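Local coordinates for protein ofchtiv-allosamidin (Ostrinia furnacalis, PDB 6JMB) that probably hydrolyses chitin, as a group IV insect chitinase of glycosyl hydrolase family 18, and binds the inhibitor allosamidin, at residues Ala90-Ser93 with Ile94-Ala97; Trp125-Pro128 with Asn129-Asp132; His135-Asp138 with Asp139-Gln142; Ala164-Val168 with Glu169-Val173. One frame throughout, in Å; residues are numbered along the deposited sequence.

Contact 1 (Ala90-Ser93 with Ile94-Ala97)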
loop_
_atom_site.group_PDB
_atom_site.type_symbol
_atom_site.label_atom_id
_atom_site.label_comp_id
_atom_site.label_asym_id
_atom_site.label_seq_id
_atom_site.Cartn_x
_atom_site.Cartn_y
_atom_site.Cartn_z
ATOM N N ALA A 90 -6.237 -4.862 -17.899
ATOM C CA ALA A 90 -6.623 -4.765 -19.307
ATOM C C ALA A 90 -6.987 -3.343 -19.726
ATOM O O ALA A 90 -6.531 -2.851 -20.766
ATOM C CB ALA A 90 -7.796 -5.703 -19.581
ATOM N N GLN A 91 -7.833 -2.670 -18.947
ATOM C CA GLN A 91 -8.301 -1.358 -19.388
ATOM C C GLN A 91 -7.167 -0.343 -19.403
ATOM O O GLN A 91 -7.126 0.530 -20.280
ATOM C CB GLN A 91 -9.449 -0.868 -18.510
ATOM C CG GLN A 91 -10.714 -1.701 -18.621
ATOM C CD GLN A 91 -11.724 -1.360 -17.547
ATOM O OE1 GLN A 91 -12.788 -0.812 -17.839
ATOM N NE2 GLN A 91 -11.399 -1.681 -16.301
ATOM N N TYR A 92 -6.231 -0.457 -18.448
ATOM C CA TYR A 92 -5.071 0.432 -18.399
ATOM C C TYR A 92 -4.127 0.155 -19.557
ATOM O O TYR A 92 -3.565 1.086 -20.147
ATOM C CB TYR A 92 -4.361 0.286 -17.039
ATOM C CG TYR A 92 -5.271 0.737 -15.926
ATOM C CD1 TYR A 92 -6.195 -0.135 -15.367
ATOM C CD2 TYR A 92 -5.271 2.054 -15.495
ATOM C CE1 TYR A 92 -7.080 0.289 -14.399
ATOM C CE2 TYR A 92 -6.150 2.487 -14.523
ATOM C CZ TYR A 92 -7.047 1.598 -13.978
ATOM O OH TYR A 92 -7.937 2.026 -13.019
ATOM N N SER A 93 -3.958 -1.123 -19.900
ATOM C CA SER A 93 -3.144 -1.501 -21.050
ATOM C C SER A 93 -3.714 -0.918 -22.338
ATOM O O SER A 93 -2.979 -0.356 -23.160
ATOM C CB SER A 93 -3.080 -3.025 -21.119
ATOM O OG SER A 93 -2.310 -3.465 -22.221
ATOM N N ILE A 94 -5.030 -1.033 -22.525
ATOM C CA ILE A 94 -5.670 -0.476 -23.718
ATOM C C ILE A 94 -5.549 1.043 -23.735
ATOM O O ILE A 94 -5.172 1.641 -24.749
ATOM C CB ILE A 94 -7.137 -0.928 -23.790
ATOM C CG1 ILE A 94 -7.218 -2.436 -24.007
ATOM C CG2 ILE A 94 -7.869 -0.181 -24.900
ATOM C CD1 ILE A 94 -8.595 -3.001 -23.716
ATOM N N MET A 95 -5.851 1.689 -22.607
ATOM C CA MET A 95 -5.815 3.148 -22.553
ATOM C C MET A 95 -4.418 3.674 -22.851
ATOM O O MET A 95 -4.245 4.620 -23.630
ATOM C CB MET A 95 -6.279 3.629 -21.174
ATOM C CG MET A 95 -6.127 5.138 -20.944
ATOM S SD MET A 95 -4.520 5.664 -20.299
ATOM C CE MET A 95 -4.603 5.041 -18.620
ATOM N N ALA A 96 -3.402 3.078 -22.227
ATOM C CA ALA A 96 -2.059 3.630 -22.313
ATOM C C ALA A 96 -1.470 3.518 -23.711
ATOM O O ALA A 96 -0.588 4.312 -24.052
ATOM C CB ALA A 96 -1.140 2.950 -21.296
ATOM N N ALA A 97 -1.948 2.572 -24.523
ATOM C CA ALA A 97 -1.385 2.349 -25.851
ATOM C C ALA A 97 -1.871 3.345 -26.898
ATOM O O ALA A 97 -1.268 3.432 -27.974
ATOM C CB ALA A 97 -1.712 0.932 -26.319
#

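Contact 2 (Trp125-Pro128 with Asn129-Asp132). With AMI (allosamizoline), chain C.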
loop_
_atom_site.group_PDB
_atom_site.type_symbol
_atom_site.label_atom_id
_atom_site.label_comp_id
_atom_site.label_asym_id
_atom_site.label_seq_id
_atom_site.Cartn_x
_atom_site.Cartn_y
_atom_site.Cartn_z
ATOM N N TRP A 125 -1.727 1.250 -11.325
ATOM C CA TRP A 125 -2.064 0.242 -12.321
ATOM C C TRP A 125 -1.405 -1.069 -11.913
ATOM O O TRP A 125 -0.175 -1.145 -11.820
ATOM C CB TRP A 125 -1.543 0.731 -13.673
ATOM C CG TRP A 125 -1.557 -0.232 -14.842
ATOM C CD1 TRP A 125 -2.029 -1.521 -14.884
ATOM C CD2 TRP A 125 -1.066 0.058 -16.152
ATOM N NE1 TRP A 125 -1.853 -2.046 -16.151
ATOM C CE2 TRP A 125 -1.258 -1.098 -16.941
ATOM C CE3 TRP A 125 -0.477 1.185 -16.733
ATOM C CZ2 TRP A 125 -0.883 -1.153 -18.288
ATOM C CZ3 TRP A 125 -0.108 1.133 -18.070
ATOM C CH2 TRP A 125 -0.303 -0.035 -18.830
ATOM N N GLU A 126 -2.211 -2.102 -11.670
ATOM C CA GLU A 126 -1.703 -3.393 -11.199
ATOM C C GLU A 126 -1.988 -4.471 -12.247
ATOM O O GLU A 126 -3.038 -5.118 -12.208
ATOM C CB GLU A 126 -2.299 -3.728 -9.816
ATOM C CG GLU A 126 -2.018 -2.617 -8.798
ATOM C CD GLU A 126 -2.149 -3.030 -7.347
ATOM O OE1 GLU A 126 -2.574 -4.164 -7.053
ATOM O OE2 GLU A 126 -1.799 -2.200 -6.479
ATOM N N TYR A 127 -1.065 -4.682 -13.196
ATOM C CA TYR A 127 0.210 -3.985 -13.351
ATOM C C TYR A 127 0.509 -3.988 -14.841
ATOM O O TYR A 127 0.013 -4.852 -15.570
ATOM C CB TYR A 127 1.349 -4.777 -12.707
ATOM C CG TYR A 127 1.202 -5.025 -11.239
ATOM C CD1 TYR A 127 1.670 -4.098 -10.317
ATOM C CD2 TYR A 127 0.602 -6.186 -10.765
ATOM C CE1 TYR A 127 1.539 -4.309 -8.966
ATOM C CE2 TYR A 127 0.467 -6.401 -9.403
ATOM C CZ TYR A 127 0.942 -5.457 -8.522
ATOM O OH TYR A 127 0.829 -5.656 -7.170
ATOM N N PRO A 128 1.353 -3.071 -15.302
ATOM C CA PRO A 128 1.813 -3.145 -16.693
ATOM C C PRO A 128 2.396 -4.518 -16.993
ATOM O O PRO A 128 3.168 -5.073 -16.202
ATOM C CB PRO A 128 2.880 -2.049 -16.768
ATOM C CG PRO A 128 2.472 -1.066 -15.702
ATOM C CD PRO A 128 1.911 -1.909 -14.590
ATOM N N ASN A 129 1.981 -5.087 -18.128
ATOM C CA ASN A 129 2.548 -6.342 -18.627
ATOM C C ASN A 129 2.298 -7.516 -17.680
ATOM O O ASN A 129 3.045 -8.498 -17.671
ATOM C CB ASN A 129 4.036 -6.182 -18.964
ATOM C CG ASN A 129 4.623 -7.391 -19.662
ATOM O OD1 ASN A 129 3.967 -8.037 -20.478
ATOM N ND2 ASN A 129 5.869 -7.712 -19.322
ATOM N N ARG A 130 1.242 -7.447 -16.872
ATOM C CA ARG A 130 0.893 -8.552 -15.993
ATOM C C ARG A 130 -0.617 -8.720 -15.944
ATOM O O ARG A 130 -1.378 -7.878 -16.427
ATOM C CB ARG A 130 1.457 -8.356 -14.582
ATOM C CG ARG A 130 2.974 -8.299 -14.544
ATOM C CD ARG A 130 3.510 -8.081 -13.153
ATOM N NE ARG A 130 3.149 -9.170 -12.261
ATOM C CZ ARG A 130 3.261 -9.106 -10.940
ATOM N NH1 ARG A 130 3.727 -8.007 -10.367
ATOM N NH2 ARG A 130 2.905 -10.141 -10.193
ATOM N N ARG A 131 -1.040 -9.831 -15.346
ATOM C CA ARG A 131 -2.457 -10.143 -15.136
ATOM C C ARG A 131 -3.161 -10.123 -16.491
ATOM O O ARG A 131 -2.677 -10.770 -17.434
ATOM C CB ARG A 131 -3.030 -9.242 -14.051
ATOM C CG ARG A 131 -2.323 -9.381 -12.715
ATOM C CD ARG A 131 -2.869 -8.386 -11.700
ATOM N NE ARG A 131 -4.162 -8.798 -11.158
ATOM C CZ ARG A 131 -5.064 -7.957 -10.653
ATOM N NH1 ARG A 131 -4.831 -6.650 -10.642
ATOM N NH2 ARG A 131 -6.205 -8.423 -10.160
ATOM N N ASP A 132 -4.280 -9.409 -16.644
ATOM C CA ASP A 132 -5.026 -9.407 -17.896
ATOM C C ASP A 132 -4.575 -8.317 -18.862
ATOM O O ASP A 132 -5.393 -7.810 -19.638
ATOM C CB ASP A 132 -6.540 -9.370 -17.647
ATOM C CG ASP A 132 -6.986 -8.156 -16.857
ATOM O OD1 ASP A 132 -6.127 -7.485 -16.265
ATOM O OD2 ASP A 132 -8.206 -7.876 -16.826
HETATM C C1 AMI C . -2.318 -2.506 -2.417
HETATM C C2 AMI C . -3.196 -2.122 -3.675
HETATM C C3 AMI C . -4.559 -2.269 -3.213
HETATM C C4 AMI C . -4.495 -3.433 -2.141
HETATM C C5 AMI C . -3.337 -3.022 -1.364
HETATM C C6 AMI C . -2.739 -4.177 -0.479
HETATM C C7 AMI C . -2.051 -0.371 -2.958
HETATM C C8 AMI C . -1.822 1.936 -4.009
HETATM C C9 AMI C . -0.624 1.409 -1.806
HETATM N N2 AMI C . -2.873 -0.890 -3.969
HETATM N N7 AMI C . -1.502 0.991 -2.931
HETATM O O3 AMI C . -5.437 -2.538 -4.305
HETATM O O4 AMI C . -5.606 -3.498 -1.257
HETATM O O6 AMI C . -2.471 -5.287 -1.311
HETATM O O7 AMI C . -1.760 -1.254 -1.961
#

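Contact 3 (His135-Asp138 with Asp139-Gln142)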
loop_
_atom_site.group_PDB
_atom_site.type_symbol
_atom_site.label_atom_id
_atom_site.label_comp_id
_atom_site.label_asym_id
_atom_site.label_seq_id
_atom_site.Cartn_x
_atom_site.Cartn_y
_atom_site.Cartn_z
ATOM N N HIS A 135 -1.646 -5.633 -24.127
ATOM C CA HIS A 135 -0.519 -5.362 -25.009
ATOM C C HIS A 135 0.810 -5.884 -24.480
ATOM O O HIS A 135 1.846 -5.658 -25.117
ATOM C CB HIS A 135 -0.427 -3.862 -25.309
ATOM C CG HIS A 135 -1.609 -3.329 -26.056
ATOM N ND1 HIS A 135 -1.967 -3.787 -27.307
ATOM C CD2 HIS A 135 -2.522 -2.385 -25.725
ATOM C CE1 HIS A 135 -3.048 -3.144 -27.716
ATOM N NE2 HIS A 135 -3.401 -2.284 -26.776
ATOM N N GLY A 136 0.811 -6.556 -23.336
ATOM C CA GLY A 136 2.017 -7.236 -22.894
ATOM C C GLY A 136 3.160 -6.274 -22.636
ATOM O O GLY A 136 3.004 -5.246 -21.967
ATOM N N GLU A 137 4.333 -6.607 -23.180
ATOM C CA GLU A 137 5.544 -5.852 -22.877
ATOM C C GLU A 137 5.470 -4.405 -23.339
ATOM O O GLU A 137 6.201 -3.556 -22.809
ATOM C CB GLU A 137 6.768 -6.529 -23.497
ATOM C CG GLU A 137 7.561 -7.367 -22.512
ATOM C CD GLU A 137 8.854 -7.893 -23.102
ATOM O OE1 GLU A 137 9.420 -7.226 -23.996
ATOM O OE2 GLU A 137 9.302 -8.976 -22.669
ATOM N N ASP A 138 4.601 -4.093 -24.303
ATOM C CA ASP A 138 4.456 -2.707 -24.720
ATOM C C ASP A 138 3.987 -1.826 -23.569
ATOM O O ASP A 138 4.274 -0.625 -23.556
ATOM C CB ASP A 138 3.495 -2.599 -25.903
ATOM C CG ASP A 138 3.737 -1.349 -26.728
ATOM O OD1 ASP A 138 4.908 -1.080 -27.078
ATOM O OD2 ASP A 138 2.759 -0.633 -27.027
ATOM N N ASP A 139 3.277 -2.414 -22.594
ATOM C CA ASP A 139 2.807 -1.653 -21.436
ATOM C C ASP A 139 3.951 -0.952 -20.715
ATOM O O ASP A 139 3.741 0.103 -20.108
ATOM C CB ASP A 139 2.161 -2.588 -20.413
ATOM C CG ASP A 139 0.813 -3.146 -20.844
ATOM O OD1 ASP A 139 0.303 -2.829 -21.941
ATOM O OD2 ASP A 139 0.267 -3.930 -20.042
ATOM N N ILE A 140 5.148 -1.549 -20.710
ATOM C CA ILE A 140 6.271 -0.941 -19.999
ATOM C C ILE A 140 6.579 0.431 -20.581
ATOM O O ILE A 140 6.758 1.416 -19.850
ATOM C CB ILE A 140 7.504 -1.866 -20.032
ATOM C CG1 ILE A 140 7.182 -3.236 -19.436
ATOM C CG2 ILE A 140 8.670 -1.214 -19.290
ATOM C CD1 ILE A 140 8.282 -4.271 -19.651
ATOM N N GLU A 141 6.634 0.517 -21.916
ATOM C CA GLU A 141 6.848 1.805 -22.565
ATOM C C GLU A 141 5.656 2.727 -22.356
ATOM O O GLU A 141 5.822 3.902 -22.003
ATOM C CB GLU A 141 7.116 1.621 -24.061
ATOM C CG GLU A 141 7.114 2.947 -24.810
ATOM C CD GLU A 141 7.130 2.797 -26.318
ATOM O OE1 GLU A 141 7.350 1.674 -26.817
ATOM O OE2 GLU A 141 6.924 3.820 -27.006
ATOM N N GLN A 142 4.443 2.206 -22.567
ATOM C CA GLN A 142 3.272 3.074 -22.555
ATOM C C GLN A 142 3.012 3.647 -21.169
ATOM O O GLN A 142 2.507 4.768 -21.055
ATOM C CB GLN A 142 2.043 2.337 -23.089
ATOM C CG GLN A 142 2.211 1.740 -24.486
ATOM C CD GLN A 142 2.740 2.733 -25.504
ATOM O OE1 GLN A 142 2.407 3.913 -25.472
ATOM N NE2 GLN A 142 3.567 2.247 -26.426
HETATM O O HOH W 1 5.629 0.715 -28.699
#

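Contact 4 (Ala164-Val168 with Glu169-Val173)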
loop_
_atom_site.group_PDB
_atom_site.type_symbol
_atom_site.label_atom_id
_atom_site.label_comp_id
_atom_site.label_asym_id
_atom_site.label_seq_id
_atom_site.Cartn_x
_atom_site.Cartn_y
_atom_site.Cartn_z
ATOM N N ALA A 164 2.202 4.057 -7.340
ATOM C CA ALA A 164 2.424 2.923 -6.454
ATOM C C ALA A 164 2.879 1.772 -7.331
ATOM O O ALA A 164 2.279 1.523 -8.382
ATOM C CB ALA A 164 1.134 2.531 -5.737
ATOM N N VAL A 165 3.945 1.085 -6.920
ATOM C CA VAL A 165 4.594 0.082 -7.759
ATOM C C VAL A 165 4.834 -1.209 -6.991
ATOM O O VAL A 165 4.977 -1.215 -5.765
ATOM C CB VAL A 165 5.931 0.589 -8.339
ATOM C CG1 VAL A 165 5.704 1.811 -9.231
ATOM C CG2 VAL A 165 6.906 0.907 -7.214
ATOM N N SER A 166 4.904 -2.311 -7.736
ATOM C CA SER A 166 5.321 -3.578 -7.151
ATOM C C SER A 166 6.771 -3.494 -6.683
ATOM O O SER A 166 7.572 -2.698 -7.187
ATOM C CB SER A 166 5.156 -4.713 -8.159
ATOM O OG SER A 166 5.927 -4.458 -9.322
ATOM N N ALA A 167 7.106 -4.321 -5.694
ATOM C CA ALA A 167 8.300 -4.093 -4.886
ATOM C C ALA A 167 9.526 -4.872 -5.351
ATOM O O ALA A 167 10.560 -4.274 -5.664
ATOM C CB ALA A 167 8.005 -4.393 -3.413
ATOM N N VAL A 168 9.451 -6.195 -5.370
ATOM C CA VAL A 168 10.658 -6.993 -5.558
ATOM C C VAL A 168 11.091 -6.964 -7.015
ATOM O O VAL A 168 10.285 -6.763 -7.927
ATOM C CB VAL A 168 10.488 -8.437 -5.043
ATOM C CG1 VAL A 168 10.114 -8.451 -3.560
ATOM C CG2 VAL A 168 9.478 -9.208 -5.873
ATOM N N GLU A 169 12.389 -7.192 -7.223
ATOM C CA GLU A 169 12.971 -7.153 -8.559
ATOM C C GLU A 169 12.204 -8.011 -9.566
ATOM O O GLU A 169 11.926 -7.568 -10.684
ATOM C CB GLU A 169 14.441 -7.564 -8.500
ATOM C CG GLU A 169 15.111 -7.499 -9.850
ATOM C CD GLU A 169 16.609 -7.720 -9.757
ATOM O OE1 GLU A 169 17.116 -7.893 -8.627
ATOM O OE2 GLU A 169 17.275 -7.716 -10.813
ATOM N N GLU A 170 11.875 -9.252 -9.209
ATOM C CA GLU A 170 11.277 -10.130 -10.220
ATOM C C GLU A 170 9.916 -9.628 -10.669
ATOM O O GLU A 170 9.481 -9.904 -11.795
ATOM C CB GLU A 170 11.196 -11.569 -9.716
ATOM C CG GLU A 170 12.481 -11.987 -9.145
ATOM C CD GLU A 170 12.455 -11.752 -7.652
ATOM O OE1 GLU A 170 12.116 -10.620 -7.259
ATOM O OE2 GLU A 170 12.942 -12.587 -6.927
ATOM N N ALA A 171 9.229 -8.889 -9.801
ATOM C CA ALA A 171 7.987 -8.239 -10.208
ATOM C C ALA A 171 8.251 -6.943 -10.972
ATOM O O ALA A 171 7.649 -6.700 -12.029
ATOM C CB ALA A 171 7.104 -7.961 -8.988
ATOM N N ALA A 172 9.160 -6.113 -10.464
ATOM C CA ALA A 172 9.380 -4.791 -11.032
ATOM C C ALA A 172 9.889 -4.865 -12.467
ATOM O O ALA A 172 9.491 -4.056 -13.312
ATOM C CB ALA A 172 10.351 -3.998 -10.151
ATOM N N VAL A 173 10.766 -5.826 -12.770
ATOM C CA VAL A 173 11.326 -5.896 -14.117
ATOM C C VAL A 173 10.279 -6.275 -15.154
ATOM O O VAL A 173 10.491 -6.054 -16.354
ATOM C CB VAL A 173 12.550 -6.826 -14.214
ATOM C CG1 VAL A 173 13.646 -6.371 -13.258
ATOM C CG2 VAL A 173 12.139 -8.273 -13.973
HETATM O O HOH W 2 5.013 -5.810 -11.565
#

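Contact 1 (Ala90-Ser93 with Ile94-Ala97)
The phenol ring of Tyr92 is met obliquely by the terminal methyl of Met95, whose CE stands 4.4 Å from Tyr92 CD2. The indole of Trp125 also meets this ring, the two planes turned by about 30°, and Ile43 of strand 35-43 packs on both Tyr92 and Met95. At the far end of the ring, Tyr92 OH is hydrogen-bonded to Glu87 OE1. Met95 reaches the ring by folding back: CG leaves anti to the backbone N (chi1 173°), and bends at the next two torsions carry the methyl round. Tyr92 and Met95 are three apart on helix 90-97, a short helix in the segment joining strands 77-83 and 120-124 of the TIM barrel. Its first turns hold by regular i to i+4 bonds: Ile94 N to Ala90 O, Met95 N to Gln91 O and Ala96 N to Tyr92 O are each 2.9 Å long. The series weakens at the next step, where Ala97 N lies 3.4 Å from Ser93 O. Aliphatic groups lie close to the same carbonyls, Ile94 CG1 at 3.3 Å from Ala90 O and Ala96 CB at 3.3 Å from Tyr92 O. Ser93 faces elsewhere, its OG bonded to Asp139 OD1 and to the backbone N of His135, while Ile94 and Met95 both rest on Tyr101 of helix 99-116.

Contact 2 (Trp125-Pro128 with Asn129-Asp132)
Glu126, the last acid of the DXXDXDXE signature of family 18, and Tyr127 after it are backed by Arg130 and Arg131 in the loop that follows strand 120-124. The guanidinium of Arg130 lies flat on the Tyr127 ring, centres 4.6 Å apart and planes only 7° from parallel, with NH1 over the rim near CD2. The opposite ring face carries Glu126 CB, 3.7 Å above its centre, so the phenol is sandwiched. With an alanine in place of Arg130, this ring would probably lose the flat cover on one face and be freer to shift. A type II turn from Tyr127 to Arg130 brings the two together, closed by Arg130 N to Tyr127 O at 3.2 Å. Arg131, bent at chi3 (77°), swings NH1 back to Glu126 O, a 2.8 Å bond with an N-H...O angle of 150°; the same NH1 also reaches Trp85 O, and Arg131 makes a cation-pi contact with Trp85. Beyond, Glu126 OE2 stands 3.0 Å from allosamizoline N2. A cis peptide joins Glu126 to Tyr127, and this is part of the active-site loop that follows a barrel strand at its C-terminal end, as in family 18 TIM barrels.

Contact 3 (His135-Asp138 with Asp139-Gln142)
Asp138 and Gln142 meet one turn apart at the N-terminal end of helix 138-154, just where the loop from strand 120-124 runs into it. Gln142 N donates to Asp138 O over 3.0 Å, in the carbonyl plane. The Gln142 side chain bends at chi2 (-51°) to bring NE2 within 3.1 Å of Asp138 OD2, a weak bond between an amide and a carboxylate whose planes are turned by 45°. Glu141 runs alongside Asp138 and points the same way, its carboxylate turned nearly at right angles to that of Asp138. The facing oxygens, Asp138 OD1 and Glu141 OE1, are 3.7 Å apart; a water donates to both, which probably eases the like-charge approach. An asparagine in place of Asp138 takes away one of these two charges and would probably leave either Gln142 NE2 or the water facing an NH2 instead of an acceptor. Further out, a type II' turn from His135 to Asp138 delivers the chain to the helix, with Gly136 at positive phi. Asp139 N closes on Gly136 O at 2.9 Å, and Ile140 N on Glu137 O at 3.1 Å, both donors standing well above the carbonyl plane. Ile140 lays its CG1 beside that same Glu137 O. Asp139 ties the turn to the preceding loop: its OD2 is hydrogen-bonded to Thr133 OG1 and to Asn129 N, and Thr133 OG1 also bonds Gly136 N. On the other branch of this carboxylate, Asp139 OD1 lies 3.6 Å from His135 CB.

Contact 4 (Ala164-Val168 with Glu169-Val173)
Val168 and Ala172 open helix 169-175, which follows barrel strand 160-165 after a short loop; Val168 holds the N-cap position. Among the backbone bonds, Val168 O takes two donors. Ala172 N gives the good one, 2.9 Å long with an N-H...O angle of 163° and nearly along the C=O axis, whereas Ala171 N, at 3.0 Å, is bent to 125° and weak. One residue further on, Val173 N reaches Glu169 O at 3.0 Å, so the regular helical pattern is set at once. Valine has no polar side-chain atom for capping; its carbonyl accepts the first i to i+4 bond of the helix, and its side chain contributes packing only. Of the packing contacts, Val168 CG2 sits 4.1 Å from Ala171 CB. A polar atom lies beside the same methyl: the Glu170 chain turns sharply at its second torsion and brings OE1 to 3.3 Å from Val168 CG2, the two side chains passing at a slant. Ser166 comes against Ala171 from the strand side, CB to CB 3.9 Å. Around this corner, the backbone of the loop is held by Trp233 NE1, bonded to Ala167 O, and by Tyr176 OH, bonded to Ser166 N; further back on the strand, Ala164 touches allosamizoline. A polar bridge completes the corner through one water. Ser166 OG, placed between the backbone N and the carbonyl carbon (chi1 59°), is 2.8 Å from the water, which in turn donates to Ala171 O over 2.8 Å.

In the fold
The four contacts follow one another along the chain inside the family 18 TIM barrel. Contact 2, in the loop after strand 120-124, is central: its centre lies about 10 Å from that of contact 1 on helix 90-97, about 9 Å from contact 3 at the start of helix 138-154, and about 11 Å from contact 4, and it touches all three. Trp125 packs on Ser93 and Ala96, while Arg130 and Tyr127 lie against Ala171 and Ser166. Contacts 1 and 3, about 9 Å apart between centres, also touch; contacts 3 and 4, about 15 Å apart, and 1 and 4, about 19 Å, do not. Contacts 1, 3 and 4 thus flank the loop of contact 2, which carries Glu126 to the inhibitor.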